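PDB 6IDY: lipase aflb from Neosartorya fumigata, which probably hydrolyses the ester bonds of lipids, as a fungal lipase with the alpha/beta-hydrolase fold that also carries a bound calcium ion. Local coordinates for residues Leu276-Leu279 and Ala280-Pro283. Sequence-based numbering, arbitrary orientation.
Sequences LAAL and ACTP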
loop_
_atom_site.group_PDB
_atom_site.type_symbol
_atom_site.label_atom_id
_atom_site.label_comp_id
_atom_site.label_asym_id
_atom_site.label_seq_id
_atom_site.Cartn_x
_atom_site.Cartn_y
_atom_site.Cartn_z
ATOM N N LEU A 276 7.935 2.383 13.029
ATOM C CA LEU A 276 7.908 2.565 14.483
ATOM C C LEU A 276 9.186 3.171 15.074
ATOM O O LEU A 276 9.105 3.862 16.089
ATOM C CB LEU A 276 7.548 1.237 15.186
ATOM C CG LEU A 276 7.213 1.298 16.693
ATOM C CD1 LEU A 276 6.036 2.232 16.976
ATOM C CD2 LEU A 276 6.944 -0.082 17.249
ATOM N N ALA A 277 10.355 2.936 14.448
ATOM C CA ALA A 277 11.647 3.469 14.913
ATOM C C ALA A 277 11.952 3.047 16.365
ATOM O O ALA A 277 12.442 3.833 17.173
ATOM C CB ALA A 277 11.711 4.990 14.739
ATOM N N ALA A 278 11.677 1.775 16.670
ATOM C CA ALA A 278 11.887 1.194 17.994
ATOM C C ALA A 278 12.719 -0.098 17.904
ATOM O O ALA A 278 13.097 -0.521 16.806
ATOM C CB ALA A 278 10.533 0.912 18.637
ATOM N N LEU A 279 13.020 -0.706 19.057
ATOM C CA LEU A 279 13.752 -1.975 19.129
ATOM C C LEU A 279 12.787 -3.167 18.999
ATOM O O LEU A 279 13.156 -4.174 18.408
ATOM C CB LEU A 279 14.562 -2.080 20.436
ATOM C CG LEU A 279 15.746 -1.100 20.603
ATOM C CD1 LEU A 279 16.270 -1.136 22.015
ATOM C CD2 LEU A 279 16.871 -1.406 19.615
ATOM N N ALA A 280 11.573 -3.062 19.576
ATOM C CA ALA A 280 10.535 -4.103 19.524
ATOM C C ALA A 280 9.436 -3.638 18.565
ATOM O O ALA A 280 8.747 -2.643 18.812
ATOM C CB ALA A 280 9.977 -4.378 20.918
ATOM N N CYS A 281 9.343 -4.318 17.423
ATOM C CA CYS A 281 8.437 -3.951 16.337
ATOM C C CYS A 281 7.629 -5.143 15.858
ATOM O O CYS A 281 7.193 -5.931 16.679
ATOM C CB CYS A 281 9.240 -3.307 15.209
ATOM S SG CYS A 281 10.382 -2.023 15.780
ATOM N N THR A 282 7.381 -5.261 14.549
ATOM C CA THR A 282 6.624 -6.389 14.013
ATOM C C THR A 282 7.500 -7.090 12.972
ATOM O O THR A 282 8.463 -6.466 12.504
ATOM C CB THR A 282 5.232 -5.957 13.469
ATOM O OG1 THR A 282 5.321 -5.639 12.083
ATOM C CG2 THR A 282 4.589 -4.810 14.253
ATOM N N PRO A 283 7.195 -8.360 12.576
ATOM C CA PRO A 283 8.018 -9.024 11.550
ATOM C C PRO A 283 8.171 -8.224 10.259
ATOM O O PRO A 283 9.295 -8.077 9.797
ATOM C CB PRO A 283 7.278 -10.346 11.302
ATOM C CG PRO A 283 6.565 -10.619 12.567
ATOM C CD PRO A 283 6.123 -9.262 13.055
#
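The sulfur of C281 lies over the face of the A278 peptide: SG is 3.3 Å from A278 O and 3.7 Å from A278 C, well above the carbonyl plane. A second approach to A278 is apolar, its CB meeting C281 SG at 4.1 Å. An alanine suits this place because its single methyl lets the sulfur settle against the backbone. L276 touches the same sulfur more loosely, with CD2 4.2 Å from C281 SG, and that methyl also lies beyond the carbonyl oxygen of A280, 3.5 Å from A280 O. Its chain gets there because CG stands anti to the backbone N (chi1 -169°), a setting that lays the isobutyl group beside its own carbonyl carbon, on the side where A280 O and the sulfur lie. The A280 oxygen has a further methyl neighbour in A278 CB, 4.0 Å away.

Between A278 and C281 the chain makes an open beta turn, their CA atoms 6.4 Å apart, within the long loop that links strand 253-259 of the alpha/beta-hydrolase sheet to helix 283-287. L279 and A280 occupy its corner, and the CB bonds of both point outward, leaving the inner side to L276, A278 and the sulfur. Just before it, A277 takes a left-handed backbone conformation (phi 57°, psi 43°), which swings the chain round after L276.

C281 is fixed from outside by its disulfide to C273, which closes residues 273-281 into a covalent loop that contains the turn, and by backbone hydrogen bonding with T429. L276 packs on V422 and L423 of helix 414-424 and on L285, where a branched aliphatic chain fits well. Beyond C281, T282 holds the N-cap position, its OG1 hydrogen-bonded to L202 O, and P283 begins the helix, where a proline's missing N-H costs no helical bond.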